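Local atomic coordinates of RegF protein (Neisseria gonorrhoeae, PDB entry 4HOJ), a protein that binds glutathione and calcium ions and, as a stringent starvation protein A homologue of the glutathione transferase superfamily, probably serves in the starvation response. Residues E100-N112 and A123-S135. Numbering follows the deposited sequence.
Sequences EKELFNHVQVLEN and AREAIGNGLTMLS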
loop_
_atom_site.group_PDB
_atom_site.type_symbol
_atom_site.label_atom_id
_atom_site.label_comp_id
_atom_site.label_asym_id
_atom_site.label_seq_id
_atom_site.Cartn_x
_atom_site.Cartn_y
_atom_site.Cartn_z
ATOM N N GLU A 100 5.164 0.169 6.716
ATOM C CA GLU A 100 5.803 0.809 5.588
ATOM C C GLU A 100 5.996 2.245 5.852
ATOM O O GLU A 100 7.036 2.833 5.514
ATOM C CB GLU A 100 5.066 0.629 4.227
ATOM C CG GLU A 100 5.231 -0.684 3.411
ATOM C CD GLU A 100 6.624 -1.460 3.421
ATOM O OE1 GLU A 100 7.326 -1.674 2.392
ATOM O OE2 GLU A 100 6.904 -1.872 4.473
ATOM N N LYS A 101 4.993 2.892 6.462
ATOM C CA LYS A 101 5.033 4.346 6.638
ATOM C C LYS A 101 5.846 4.806 7.867
ATOM O O LYS A 101 6.326 5.929 7.889
ATOM C CB LYS A 101 3.586 4.858 6.771
ATOM C CG LYS A 101 3.437 6.334 7.088
ATOM C CD LYS A 101 2.009 6.799 6.826
ATOM C CE LYS A 101 1.856 8.240 7.241
ATOM N NZ LYS A 101 0.556 8.849 6.857
ATOM N N GLU A 102 5.971 3.926 8.864
ATOM C CA GLU A 102 6.549 4.326 10.168
ATOM C C GLU A 102 7.835 3.598 10.520
ATOM O O GLU A 102 8.541 4.023 11.461
ATOM C CB GLU A 102 5.524 4.078 11.283
ATOM C CG GLU A 102 4.219 4.811 11.056
ATOM C CD GLU A 102 3.124 4.376 11.999
ATOM O OE1 GLU A 102 3.416 3.716 13.009
ATOM O OE2 GLU A 102 1.949 4.671 11.686
ATOM N N LEU A 103 8.153 2.509 9.843
ATOM C CA LEU A 103 9.417 1.768 10.092
ATOM C C LEU A 103 10.261 1.696 8.844
ATOM O O LEU A 103 11.444 2.049 8.860
ATOM C CB LEU A 103 9.127 0.357 10.592
ATOM C CG LEU A 103 8.538 0.225 11.993
ATOM C CD1 LEU A 103 8.196 -1.241 12.228
ATOM C CD2 LEU A 103 9.527 0.731 13.079
ATOM N N PHE A 104 9.672 1.260 7.741
ATOM C CA PHE A 104 10.470 0.983 6.542
ATOM C C PHE A 104 10.845 2.237 5.785
ATOM O O PHE A 104 11.762 2.206 4.960
ATOM C CB PHE A 104 9.859 -0.152 5.688
ATOM C CG PHE A 104 10.081 -1.494 6.324
ATOM C CD1 PHE A 104 9.200 -1.977 7.299
ATOM C CD2 PHE A 104 11.220 -2.249 6.038
ATOM C CE1 PHE A 104 9.424 -3.153 7.932
ATOM C CE2 PHE A 104 11.458 -3.487 6.641
ATOM C CZ PHE A 104 10.544 -3.934 7.615
ATOM N N ASN A 105 10.158 3.338 6.061
ATOM C CA ASN A 105 10.640 4.633 5.533
ATOM C C ASN A 105 12.020 4.933 6.123
ATOM O O ASN A 105 12.930 5.370 5.428
ATOM C CB ASN A 105 9.638 5.725 5.876
ATOM C CG ASN A 105 9.391 5.844 7.368
ATOM O OD1 ASN A 105 9.269 4.850 8.094
ATOM N ND2 ASN A 105 9.321 7.121 7.860
ATOM N N HIS A 106 12.199 4.641 7.403
ATOM C CA HIS A 106 13.514 4.835 8.047
ATOM C C HIS A 106 14.540 3.843 7.538
ATOM O O HIS A 106 15.719 4.210 7.369
ATOM C CB HIS A 106 13.385 4.730 9.577
ATOM C CG HIS A 106 12.416 5.729 10.143
ATOM N ND1 HIS A 106 12.654 7.088 10.125
ATOM C CD2 HIS A 106 11.208 5.548 10.739
ATOM C CE1 HIS A 106 11.604 7.708 10.646
ATOM N NE2 HIS A 106 10.720 6.802 11.038
ATOM N N VAL A 107 14.104 2.603 7.276
ATOM C CA VAL A 107 15.000 1.599 6.673
ATOM C C VAL A 107 15.527 2.125 5.338
ATOM O O VAL A 107 16.711 1.995 5.058
ATOM C CB VAL A 107 14.238 0.277 6.490
ATOM C CG1 VAL A 107 15.060 -0.712 5.578
ATOM C CG2 VAL A 107 13.935 -0.304 7.861
ATOM N N GLN A 108 14.670 2.746 4.521
ATOM C CA GLN A 108 15.193 3.275 3.256
ATOM C C GLN A 108 16.271 4.325 3.428
ATOM O O GLN A 108 17.186 4.422 2.594
ATOM C CB GLN A 108 14.042 3.835 2.388
ATOM C CG GLN A 108 13.094 2.696 1.916
ATOM C CD GLN A 108 11.916 3.193 1.090
ATOM O OE1 GLN A 108 12.111 3.788 0.025
ATOM N NE2 GLN A 108 10.709 3.027 1.608
ATOM N N VAL A 109 16.134 5.145 4.478
ATOM C CA VAL A 109 17.171 6.143 4.782
ATOM C C VAL A 109 18.505 5.469 5.163
ATOM O O VAL A 109 19.556 5.844 4.678
ATOM C CB VAL A 109 16.730 7.112 5.909
ATOM C CG1 VAL A 109 17.869 8.097 6.240
ATOM C CG2 VAL A 109 15.473 7.907 5.521
ATOM N N LEU A 110 18.448 4.421 5.989
ATOM C CA LEU A 110 19.645 3.698 6.392
ATOM C C LEU A 110 20.246 3.001 5.204
ATOM O O LEU A 110 21.451 2.771 5.189
ATOM C CB LEU A 110 19.287 2.663 7.465
ATOM C CG LEU A 110 18.848 3.279 8.794
ATOM C CD1 LEU A 110 18.756 2.227 9.859
ATOM C CD2 LEU A 110 19.867 4.337 9.220
ATOM N N GLU A 111 19.435 2.619 4.219
ATOM C CA GLU A 111 19.944 1.943 3.023
ATOM C C GLU A 111 20.481 2.869 1.939
ATOM O O GLU A 111 21.130 2.412 0.993
ATOM C CB GLU A 111 18.840 1.059 2.397
ATOM C CG GLU A 111 18.449 -0.224 3.220
ATOM C CD GLU A 111 19.588 -1.233 3.255
ATOM O OE1 GLU A 111 20.281 -1.408 2.265
ATOM O OE2 GLU A 111 19.747 -1.825 4.320
ATOM N N ASN A 112 20.201 4.153 2.088
ATOM C CA ASN A 112 20.574 5.139 1.090
ATOM C C ASN A 112 22.012 5.613 1.343
ATOM O O ASN A 112 22.245 6.331 2.313
ATOM C CB ASN A 112 19.587 6.298 1.175
ATOM C CG ASN A 112 19.870 7.384 0.169
ATOM O OD1 ASN A 112 20.777 7.265 -0.670
ATOM N ND2 ASN A 112 19.079 8.452 0.242
ATOM N N ALA A 123 16.937 8.219 11.678
ATOM C CA ALA A 123 16.252 6.988 11.258
ATOM C C ALA A 123 16.486 5.830 12.208
ATOM O O ALA A 123 15.565 5.085 12.523
ATOM C CB ALA A 123 16.635 6.595 9.816
ATOM N N ARG A 124 17.739 5.643 12.623
ATOM C CA ARG A 124 18.109 4.584 13.537
ATOM C C ARG A 124 17.371 4.770 14.865
ATOM O O ARG A 124 16.812 3.802 15.418
ATOM C CB ARG A 124 19.628 4.677 13.712
ATOM C CG ARG A 124 20.325 3.662 14.576
ATOM C CD ARG A 124 21.842 3.869 14.444
ATOM N NE ARG A 124 22.321 3.770 13.054
ATOM C CZ ARG A 124 22.900 4.751 12.357
ATOM N NH1 ARG A 124 23.108 5.947 12.886
ATOM N NH2 ARG A 124 23.282 4.529 11.100
ATOM N N GLU A 125 17.329 6.001 15.349
ATOM C CA GLU A 125 16.612 6.303 16.564
ATOM C C GLU A 125 15.136 5.985 16.432
ATOM O O GLU A 125 14.528 5.381 17.327
ATOM C CB GLU A 125 16.775 7.791 16.830
ATOM C CG GLU A 125 16.097 8.289 18.084
ATOM C CD GLU A 125 17.021 8.220 19.281
ATOM O OE1 GLU A 125 17.961 7.385 19.245
ATOM O OE2 GLU A 125 16.821 9.002 20.238
ATOM N N ALA A 126 14.546 6.397 15.314
ATOM C CA ALA A 126 13.105 6.178 15.133
ATOM C C ALA A 126 12.741 4.715 15.035
ATOM O O ALA A 126 11.709 4.293 15.515
ATOM C CB ALA A 126 12.580 6.959 13.921
ATOM N N ILE A 127 13.618 3.919 14.447
ATOM C CA ILE A 127 13.339 2.490 14.370
ATOM C C ILE A 127 13.400 1.860 15.751
ATOM O O ILE A 127 12.502 1.099 16.095
ATOM C CB ILE A 127 14.328 1.781 13.419
ATOM C CG1 ILE A 127 14.073 2.235 11.968
ATOM C CG2 ILE A 127 14.259 0.243 13.608
ATOM C CD1 ILE A 127 15.181 1.788 10.984
ATOM N N GLY A 128 14.394 2.226 16.561
ATOM C CA GLY A 128 14.466 1.655 17.891
ATOM C C GLY A 128 13.249 2.035 18.709
ATOM O O GLY A 128 12.702 1.214 19.435
ATOM N N ASN A 129 12.823 3.278 18.599
ATOM C CA ASN A 129 11.691 3.745 19.390
ATOM C C ASN A 129 10.403 3.052 18.944
ATOM O O ASN A 129 9.579 2.629 19.783
ATOM C CB ASN A 129 11.579 5.249 19.259
ATOM C CG ASN A 129 12.665 5.978 20.027
ATOM O OD1 ASN A 129 13.168 5.483 21.048
ATOM N ND2 ASN A 129 13.048 7.155 19.533
ATOM N N GLY A 130 10.218 2.965 17.631
ATOM C CA GLY A 130 9.055 2.321 17.041
ATOM C C GLY A 130 8.935 0.857 17.399
ATOM O O GLY A 130 7.840 0.385 17.764
ATOM N N LEU A 131 10.031 0.125 17.288
ATOM C CA LEU A 131 10.024 -1.290 17.616
ATOM C C LEU A 131 9.790 -1.483 19.107
ATOM O O LEU A 131 9.106 -2.434 19.493
ATOM C CB LEU A 131 11.333 -1.960 17.176
ATOM C CG LEU A 131 11.468 -2.080 15.648
ATOM C CD1 LEU A 131 12.837 -2.652 15.249
ATOM C CD2 LEU A 131 10.382 -2.897 14.978
ATOM N N THR A 132 10.362 -0.611 19.942
ATOM C CA THR A 132 10.190 -0.721 21.389
ATOM C C THR A 132 8.712 -0.570 21.711
ATOM O O THR A 132 8.170 -1.294 22.543
ATOM C CB THR A 132 11.067 0.294 22.164
ATOM O OG1 THR A 132 12.447 0.009 21.877
ATOM C CG2 THR A 132 10.829 0.172 23.671
ATOM N N MET A 133 8.037 0.343 21.030
ATOM C CA MET A 133 6.651 0.573 21.380
ATOM C C MET A 133 5.761 -0.551 20.897
ATOM O O MET A 133 4.749 -0.850 21.538
ATOM C CB MET A 133 6.160 1.930 20.882
ATOM C CG MET A 133 6.932 3.075 21.505
ATOM S SD MET A 133 6.506 4.638 20.740
ATOM C CE MET A 133 4.729 4.491 20.708
ATOM N N LEU A 134 6.142 -1.155 19.776
ATOM C CA LEU A 134 5.422 -2.280 19.207
ATOM C C LEU A 134 5.614 -3.581 19.979
ATOM O O LEU A 134 4.795 -4.473 19.886
ATOM C CB LEU A 134 5.786 -2.446 17.727
ATOM C CG LEU A 134 5.233 -1.265 16.920
ATOM C CD1 LEU A 134 5.809 -1.275 15.525
ATOM C CD2 LEU A 134 3.690 -1.265 16.890
ATOM N N SER A 135 6.686 -3.670 20.758
ATOM C CA SER A 135 7.025 -4.929 21.401
ATOM C C SER A 135 5.902 -5.597 22.225
ATOM O O SER A 135 5.691 -6.802 22.099
ATOM C CB SER A 135 8.337 -4.817 22.193
ATOM O OG SER A 135 8.540 -6.012 22.941
#
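In the all-helical C-terminal domain of this glutathione transferase fold, helix 104-111 packs nearly antiparallel against segment 123-134 of the next helix, with His-106 against Ala-123, Ala-126 and Ile-127. The axes of helices 104-111 and 123-134 approach to 8.9 Å, with 147° between their N-to-C directions, a spacing consistent with the small side chains of Ala-123, whose CA lies 4.7 Å from His-106 CA, and Ala-126. Ala-123 CB sits 3.5 Å from His-106 O and also touches the side chains of Val-109 and Leu-110. One turn later, Ala-126 makes a CH-pi contact, its CB centred over one face of the His-106 imidazole at 3.5 Å from the ring centroid. The amide nitrogen ND2 of Asn-105 lies over the opposite face, offset toward the rim.

With CG1 anti to its carbonyl carbon (chi1 -68°), Ile-127 brings this atom to 3.5 Å from His-106 CB. Beyond it, Ile-127 CD1 meets Leu-110 CD1 tip to tip at 3.8 Å and touches Val-107 CG2, the Ile-127 and Val-107 side chains crossing at about a right angle. Where helix 86-102 gives way to helix 104-111, Leu-103 CD1 lies 3.9 Å from Leu-131 CD2, and the same Leu-103 methyl reaches Leu-134 CD1. Leu-159 of helix 151-161 packs against Val-107 and Ile-127.

At the other end the Arg-124 side chain crosses that of Leu-110, Arg-124 NH2 lying 3.9 Å from Leu-110 CD2, while Arg-124 NE is hydrogen-bonded to Tyr-166 O, near the calcium ligand Asp-167. Cohesion between the helices thus rests on aliphatic contacts and one imidazole face, with the polar end of Arg-124 directed to the Tyr-166 backbone.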